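Local coordinates for erythrocyte membrane protein 1 (Plasmodium falciparum, PDB 2XU0) that probably binds host-cell receptors from the surface of infected red cells, here through its N-terminal segment and first Duffy-binding-like domain, a rosetting domain, at residues V25-Q36 with E416-Y426. The protein carries 10 engineered substitutions. Sequence-based numbering, arbitrary orientation.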
ATOM      1  N   VAL A  25      -3.766 -11.902   6.506  1.00 27.46           N
ATOM      2  CA  VAL A  25      -3.233 -12.158   7.858  1.00 27.18           C
ATOM      3  C   VAL A  25      -3.255 -10.866   8.705  1.00 32.28           C
ATOM      4  O   VAL A  25      -3.671 -10.909   9.850  1.00 30.96           O
ATOM      5  CB  VAL A  25      -1.839 -12.838   7.796  1.00 31.14           C
ATOM      6  CG1 VAL A  25      -1.120 -12.812   9.147  1.00 30.76           C
ATOM      7  CG2 VAL A  25      -1.962 -14.272   7.262  1.00 31.30           C
ATOM      8  N   LEU A  26      -2.883  -9.719   8.120  1.00 28.88           N
ATOM      9  CA  LEU A  26      -2.843  -8.464   8.880  1.00 28.25           C
ATOM     10  C   LEU A  26      -4.243  -8.000   9.234  1.00 33.41           C
ATOM     11  O   LEU A  26      -4.448  -7.520  10.348  1.00 35.03           O
ATOM     12  CB  LEU A  26      -2.038  -7.353   8.140  1.00 27.35           C
ATOM     13  CG  LEU A  26      -0.558  -7.644   7.788  1.00 30.35           C
ATOM     14  CD1 LEU A  26      -0.036  -6.663   6.723  1.00 28.39           C
ATOM     15  CD2 LEU A  26       0.323  -7.628   8.999  1.00 30.01           C
ATOM     16  N   GLU A  27      -5.200  -8.123   8.293  1.00 30.13           N
ATOM     17  CA  GLU A  27      -6.617  -7.776   8.492  1.00 30.84           C
ATOM     18  C   GLU A  27      -7.193  -8.617   9.658  1.00 34.62           C
ATOM     19  O   GLU A  27      -7.963  -8.111  10.497  1.00 35.44           O
ATOM     20  CB  GLU A  27      -7.426  -8.098   7.223  1.00 32.80           C
ATOM     21  CG  GLU A  27      -7.421  -7.002   6.174  1.00 42.57           C
ATOM     22  CD  GLU A  27      -8.416  -5.895   6.415  1.00 46.27           C
ATOM     23  OE1 GLU A  27      -8.909  -5.763   7.557  1.00 51.26           O
ATOM     24  OE2 GLU A  27      -8.648  -5.110   5.476  1.00 36.69           O
ATOM     25  N   ASN A  28      -6.795  -9.872   9.721  1.00 29.75           N
ATOM     26  CA  ASN A  28      -7.254 -10.734  10.800  1.00 31.17           C
ATOM     27  C   ASN A  28      -6.729 -10.319  12.163  1.00 35.34           C
ATOM     28  O   ASN A  28      -7.468 -10.390  13.146  1.00 34.27           O
ATOM     29  CB  ASN A  28      -7.076 -12.191  10.493  1.00 33.99           C
ATOM     30  CG  ASN A  28      -8.109 -12.689   9.516  1.00 54.85           C
ATOM     31  OD1 ASN A  28      -9.314 -12.580   9.745  1.00 53.08           O
ATOM     32  ND2 ASN A  28      -7.665 -13.205   8.387  1.00 44.89           N
ATOM     33  N   ILE A  29      -5.505  -9.795  12.216  1.00 30.08           N
ATOM     34  CA  ILE A  29      -4.990  -9.289  13.491  1.00 29.38           C
ATOM     35  C   ILE A  29      -5.630  -7.930  13.776  1.00 34.42           C
ATOM     36  O   ILE A  29      -5.995  -7.679  14.913  1.00 34.09           O
ATOM     37  CB  ILE A  29      -3.434  -9.300  13.564  1.00 30.88           C
ATOM     38  CG1 ILE A  29      -2.905 -10.727  13.369  1.00 29.07           C
ATOM     39  CG2 ILE A  29      -2.961  -8.702  14.896  1.00 30.09           C
ATOM     40  CD1 ILE A  29      -1.410 -10.802  12.970  1.00 32.65           C
ATOM     41  N   GLY A  30      -5.856  -7.124  12.725  1.00 31.98           N
ATOM     42  CA  GLY A  30      -6.529  -5.829  12.813  1.00 30.96           C
ATOM     43  C   GLY A  30      -7.910  -5.905  13.443  1.00 33.06           C
ATOM     44  O   GLY A  30      -8.288  -5.016  14.213  1.00 30.08           O
ATOM     45  N   ILE A  31      -8.683  -6.946  13.102  1.00 33.02           N
ATOM     46  CA  ILE A  31     -10.025  -7.216  13.656  1.00 34.46           C
ATOM     47  C   ILE A  31      -9.902  -7.368  15.166  1.00 39.03           C
ATOM     48  O   ILE A  31     -10.717  -6.810  15.894  1.00 38.87           O
ATOM     49  CB  ILE A  31     -10.638  -8.549  13.092  1.00 38.73           C
ATOM     50  CG1 ILE A  31     -11.043  -8.403  11.651  1.00 39.49           C
ATOM     51  CG2 ILE A  31     -11.865  -8.998  13.937  1.00 41.84           C
ATOM     52  CD1 ILE A  31     -11.593  -9.623  11.095  1.00 52.15           C
ATOM     53  N   LYS A  32      -8.917  -8.176  15.629  1.00 36.26           N
ATOM     54  CA  LYS A  32      -8.718  -8.410  17.058  1.00 36.84           C
ATOM     55  C   LYS A  32      -8.379  -7.103  17.772  1.00 39.66           C
ATOM     56  O   LYS A  32      -8.987  -6.819  18.800  1.00 38.61           O
ATOM     57  CB  LYS A  32      -7.638  -9.463  17.309  1.00 40.20           C
ATOM     58  CG  LYS A  32      -7.970 -10.843  16.793  1.00 55.95           C
ATOM     59  CD  LYS A  32      -7.164 -11.896  17.556  1.00 67.44           C
ATOM     60  CE  LYS A  32      -7.500 -13.307  17.135  1.00 77.55           C
ATOM     61  NZ  LYS A  32      -6.850 -13.677  15.846  1.00 87.92           N
ATOM     62  N   ILE A  33      -7.475  -6.278  17.191  1.00 33.66           N
ATOM     63  CA  ILE A  33      -7.106  -4.977  17.759  1.00 33.68           C
ATOM     64  C   ILE A  33      -8.334  -4.039  17.869  1.00 39.37           C
ATOM     65  O   ILE A  33      -8.557  -3.425  18.915  1.00 39.21           O
ATOM     66  CB  ILE A  33      -5.929  -4.324  16.978  1.00 36.07           C
ATOM     67  CG1 ILE A  33      -4.693  -5.241  16.891  1.00 35.19           C
ATOM     68  CG2 ILE A  33      -5.583  -2.923  17.509  1.00 36.18           C
ATOM     69  CD1 ILE A  33      -4.132  -5.865  18.267  1.00 39.55           C
ATOM     70  N   TYR A  34      -9.122  -3.955  16.792  1.00 36.30           N
ATOM     71  CA  TYR A  34     -10.321  -3.128  16.744  1.00 36.11           C
ATOM     72  C   TYR A  34     -11.302  -3.590  17.833  1.00 40.13           C
ATOM     73  O   TYR A  34     -11.849  -2.752  18.548  1.00 38.31           O
ATOM     74  CB  TYR A  34     -10.958  -3.163  15.337  1.00 36.55           C
ATOM     75  CG  TYR A  34     -12.311  -2.486  15.257  1.00 39.22           C
ATOM     76  CD1 TYR A  34     -13.489  -3.232  15.274  1.00 41.08           C
ATOM     77  CD2 TYR A  34     -12.419  -1.097  15.258  1.00 39.72           C
ATOM     78  CE1 TYR A  34     -14.740  -2.611  15.234  1.00 40.83           C
ATOM     79  CE2 TYR A  34     -13.664  -0.464  15.240  1.00 39.83           C
ATOM     80  CZ  TYR A  34     -14.822  -1.229  15.230  1.00 47.35           C
ATOM     81  OH  TYR A  34     -16.050  -0.617  15.199  1.00 50.64           O
ATOM     82  N   ASN A  35     -11.513  -4.911  17.944  1.00 38.59           N
ATOM     83  CA  ASN A  35     -12.394  -5.530  18.950  1.00 40.50           C
ATOM     84  C   ASN A  35     -11.980  -5.193  20.380  1.00 45.78           C
ATOM     85  O   ASN A  35     -12.841  -4.836  21.178  1.00 45.07           O
ATOM     86  CB  ASN A  35     -12.462  -7.038  18.761  1.00 41.83           C
ATOM     87  CG  ASN A  35     -13.343  -7.462  17.628  1.00 48.87           C
ATOM     88  OD1 ASN A  35     -14.186  -6.709  17.151  1.00 44.06           O
ATOM     89  ND2 ASN A  35     -13.163  -8.692  17.163  1.00 43.19           N
ATOM     90  N   GLN A  36     -10.671  -5.246  20.691  1.00 45.03           N
ATOM     91  CA  GLN A  36     -10.167  -4.880  22.025  1.00 46.23           C
ATOM     92  C   GLN A  36     -10.481  -3.425  22.327  1.00 52.51           C
ATOM     93  O   GLN A  36     -10.880  -3.100  23.442  1.00 54.10           O
ATOM     94  CB  GLN A  36      -8.641  -5.086  22.136  1.00 47.46           C
ATOM     95  CG  GLN A  36      -8.203  -6.532  22.355  1.00 56.53           C
ATOM     96  CD  GLN A  36      -6.751  -6.760  21.967  0.80 70.46           C
ATOM     97  OE1 GLN A  36      -6.424  -7.714  21.259  0.60 65.36           O
ATOM     98  NE2 GLN A  36      -5.837  -5.895  22.405  0.60 57.15           N
ATOM     99  N   GLU A 416       0.363  -4.442  21.034  1.00 38.64           N
ATOM    100  CA  GLU A 416      -0.535  -5.609  20.942  1.00 37.24           C
ATOM    101  C   GLU A 416      -0.482  -6.276  19.578  1.00 40.66           C
ATOM    102  O   GLU A 416      -0.574  -7.507  19.518  1.00 40.73           O
ATOM    103  CB  GLU A 416      -1.988  -5.265  21.290  1.00 38.78           C
ATOM    104  CG  GLU A 416      -2.268  -5.070  22.772  1.00 58.07           C
ATOM    105  CD  GLU A 416      -2.303  -6.325  23.629  0.80 87.83           C
ATOM    106  OE1 GLU A 416      -2.037  -6.210  24.847  0.60 76.68           O
ATOM    107  OE2 GLU A 416      -2.606  -7.416  23.093  0.60 89.35           O
ATOM    108  N   PHE A 417      -0.357  -5.478  18.475  1.00 35.57           N
ATOM    109  CA  PHE A 417      -0.305  -6.064  17.120  1.00 33.55           C
ATOM    110  C   PHE A 417       0.927  -6.949  16.948  1.00 36.57           C
ATOM    111  O   PHE A 417       0.804  -8.090  16.509  1.00 36.96           O
ATOM    112  CB  PHE A 417      -0.332  -4.983  16.032  1.00 33.24           C
ATOM    113  CG  PHE A 417      -0.717  -5.545  14.692  1.00 32.31           C
ATOM    114  CD1 PHE A 417      -2.004  -5.368  14.190  1.00 33.07           C
ATOM    115  CD2 PHE A 417       0.226  -6.186  13.889  1.00 32.38           C
ATOM    116  CE1 PHE A 417      -2.346  -5.859  12.936  1.00 33.01           C
ATOM    117  CE2 PHE A 417      -0.122  -6.683  12.636  1.00 33.59           C
ATOM    118  CZ  PHE A 417      -1.411  -6.537  12.179  1.00 31.69           C
ATOM    119  N   TYR A 418       2.105  -6.421  17.293  1.00 35.96           N
ATOM    120  CA  TYR A 418       3.361  -7.168  17.203  1.00 36.90           C
ATOM    121  C   TYR A 418       3.338  -8.376  18.171  1.00 44.21           C
ATOM    122  O   TYR A 418       3.889  -9.414  17.818  1.00 43.80           O
ATOM    123  CB  TYR A 418       4.597  -6.259  17.331  1.00 37.08           C
ATOM    124  CG  TYR A 418       4.868  -5.456  16.073  1.00 38.99           C
ATOM    125  CD1 TYR A 418       5.481  -6.039  14.965  1.00 40.82           C
ATOM    126  CD2 TYR A 418       4.541  -4.105  15.998  1.00 39.56           C
ATOM    127  CE1 TYR A 418       5.714  -5.306  13.795  1.00 41.62           C
ATOM    128  CE2 TYR A 418       4.797  -3.357  14.846  1.00 39.57           C
ATOM    129  CZ  TYR A 418       5.373  -3.965  13.744  1.00 42.66           C
ATOM    130  OH  TYR A 418       5.594  -3.236  12.596  1.00 39.75           O
ATOM    131  N   GLU A 419       2.579  -8.285  19.308  1.00 42.79           N
ATOM    132  CA  GLU A 419       2.384  -9.406  20.256  1.00 43.78           C
ATOM    133  C   GLU A 419       1.686 -10.552  19.477  1.00 47.21           C
ATOM    134  O   GLU A 419       2.141 -11.687  19.524  1.00 47.24           O
ATOM    135  CB  GLU A 419       1.505  -8.966  21.459  1.00 45.21           C
ATOM    136  CG  GLU A 419       2.183  -9.069  22.818  0.50 54.50           C
ATOM    137  CD  GLU A 419       2.194  -7.796  23.646  0.50 65.72           C
ATOM    138  OE1 GLU A 419       1.100  -7.288  23.988  0.50 60.73           O
ATOM    139  OE2 GLU A 419       3.301  -7.332  24.002  0.50 47.53           O
ATOM    140  N   ASN A 420       0.625 -10.225  18.709  1.00 43.29           N
ATOM    141  CA  ASN A 420      -0.117 -11.184  17.890  1.00 42.52           C
ATOM    142  C   ASN A 420       0.683 -11.805  16.755  1.00 46.09           C
ATOM    143  O   ASN A 420       0.464 -12.971  16.465  1.00 45.49           O
ATOM    144  CB  ASN A 420      -1.407 -10.583  17.365  1.00 45.07           C
ATOM    145  CG  ASN A 420      -2.533 -10.723  18.342  1.00 65.53           C
ATOM    146  OD1 ASN A 420      -3.230 -11.745  18.370  1.00 63.43           O
ATOM    147  ND2 ASN A 420      -2.704  -9.720  19.199  1.00 51.60           N
ATOM    148  N   LEU A 421       1.573 -11.037  16.087  1.00 44.15           N
ATOM    149  CA  LEU A 421       2.436 -11.545  15.005  1.00 43.72           C
ATOM    150  C   LEU A 421       3.371 -12.607  15.557  1.00 49.82           C
ATOM    151  O   LEU A 421       3.626 -13.614  14.896  1.00 49.41           O
ATOM    152  CB  LEU A 421       3.305 -10.422  14.394  1.00 42.79           C
ATOM    153  CG  LEU A 421       2.694  -9.543  13.337  1.00 46.18           C
ATOM    154  CD1 LEU A 421       3.633  -8.419  13.007  1.00 45.50           C
ATOM    155  CD2 LEU A 421       2.356 -10.342  12.068  1.00 46.93           C
ATOM    156  N   ASP A 422       3.909 -12.340  16.748  1.00 50.00           N
ATOM    157  CA  ASP A 422       4.807 -13.221  17.493  1.00 52.59           C
ATOM    158  C   ASP A 422       4.118 -14.522  17.878  1.00 58.27           C
ATOM    159  O   ASP A 422       4.717 -15.576  17.684  1.00 58.71           O
ATOM    160  CB  ASP A 422       5.345 -12.518  18.742  1.00 55.69           C
ATOM    161  CG  ASP A 422       6.187 -13.416  19.623  1.00 74.10           C
ATOM    162  OD1 ASP A 422       7.370 -13.635  19.288  1.00 76.02           O
ATOM    163  OD2 ASP A 422       5.673 -13.868  20.670  1.00 82.65           O
ATOM    164  N   LYS A 423       2.868 -14.454  18.407  1.00 54.96           N
ATOM    165  CA  LYS A 423       2.050 -15.609  18.795  1.00 55.33           C
ATOM    166  C   LYS A 423       1.897 -16.565  17.620  1.00 61.47           C
ATOM    167  O   LYS A 423       1.962 -17.780  17.806  1.00 61.33           O
ATOM    168  CB  LYS A 423       0.672 -15.172  19.329  1.00 57.73           C
ATOM    169  CG  LYS A 423       0.673 -14.917  20.833  1.00 74.66           C
ATOM    170  CD  LYS A 423      -0.651 -14.339  21.317  1.00 85.19           C
ATOM    171  CE  LYS A 423      -0.512 -13.659  22.657  1.00 90.05           C
ATOM    172  NZ  LYS A 423      -1.652 -12.746  22.920  1.00 97.77           N
ATOM    173  N   LYS A 424       1.756 -16.006  16.400  1.00 58.59           N
ATOM    174  CA  LYS A 424       1.711 -16.751  15.147  1.00 58.17           C
ATOM    175  C   LYS A 424       3.185 -16.961  14.699  1.00 63.63           C
ATOM    176  O   LYS A 424       4.090 -16.671  15.480  1.00 63.67           O
ATOM    177  CB  LYS A 424       0.825 -16.017  14.135  1.00 59.61           C
ATOM    178  CG  LYS A 424      -0.564 -15.750  14.706  1.00 67.02           C
ATOM    179  CD  LYS A 424      -1.478 -14.948  13.789  1.00 76.32           C
ATOM    180  CE  LYS A 424      -2.892 -14.870  14.329  1.00 87.84           C
ATOM    181  NZ  LYS A 424      -2.984 -14.071  15.587  1.00 95.68           N
ATOM    182  N   SER A 425       3.463 -17.508  13.525  1.00 61.49           N
ATOM    183  CA  SER A 425       4.889 -17.747  13.199  1.00 62.00           C
ATOM    184  C   SER A 425       5.805 -16.509  12.891  1.00 62.34           C
ATOM    185  O   SER A 425       7.040 -16.621  12.933  1.00 62.08           O
ATOM    186  CB  SER A 425       5.016 -18.801  12.098  1.00 68.37           C
ATOM    187  OG  SER A 425       4.241 -18.503  10.946  1.00 78.64           O
ATOM    188  N   TYR A 426       5.193 -15.332  12.704  1.00 54.53           N
ATOM    189  CA  TYR A 426       5.767 -14.099  12.167  1.00 51.74           C
ATOM    190  C   TYR A 426       6.847 -13.280  12.891  1.00 59.06           C
ATOM    191  O   TYR A 426       7.284 -12.277  12.336  1.00 58.90           O
ATOM    192  CB  TYR A 426       4.682 -13.266  11.485  1.00 49.45           C
ATOM    193  CG  TYR A 426       3.653 -14.167  10.832  1.00 46.52           C
ATOM    194  CD1 TYR A 426       4.006 -15.022   9.788  1.00 47.98           C
ATOM    195  CD2 TYR A 426       2.361 -14.263  11.337  1.00 45.36           C
ATOM    196  CE1 TYR A 426       3.098 -15.939   9.264  1.00 46.15           C
ATOM    197  CE2 TYR A 426       1.430 -15.144  10.784  1.00 45.39           C
ATOM    198  CZ  TYR A 426       1.809 -15.991   9.759  1.00 49.53           C
ATOM    199  OH  TYR A 426       0.902 -16.870   9.207  1.00 53.74           O
TER
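A knob-into-hole contact, with F417 as the knob, joins helix 22-39 of the N-terminal segment to helix 415-423 of the C-terminal Duffy-binding-like subdomain; the axes of 25-36 and 416-423 come within 10.0 Å, with 133° between their N-to-C directions. The F417 ring enters a hole bounded by L26, I29, G30 and I33. With CG anti to the backbone N (chi1 -162°), the ring swings across to the other helix, and G30, lacking a side chain, lets it approach the backbone: CE1 of F417 lies 3.7 Å from N of G30. I29 supplies a CH-pi contact, its CG2 methyl 3.6 Å from the F417 ring centroid, over one face and displaced toward the rim. L26 crosses the ring at about a right angle and places CD2 against CZ and CE2, while its carbonyl O lies at the ring edge. CG1 of I33 packs against CD1 of F417 (3.8 Å), while CD1 of I33 reaches CB of E416. P310 and L313 also touch F417, linking it to the start of helix 311-338. The beta-branched I29 spreads its contacts: CG2 also rests on CB of N420, and CD1 meets CD2 of L421 at 3.9 Å. V25 CG1 meets CE2 of Y426 at 3.8 Å, and L435 of helix 429-437 touches both residues. No hydrogen bond spans the two segments, so apolar shape does most of the joining. Toward the more polar side, the ammonium groups of K32 and K424 approach tip to tip, NZ to NZ 3.9 Å, which probably costs some energy. N420 turns its amide back on its own helix: ND2 donates to O of E416 (3.1 Å, 162° at the hydrogen), from the face of the carbonyl plane opposite to N of N420.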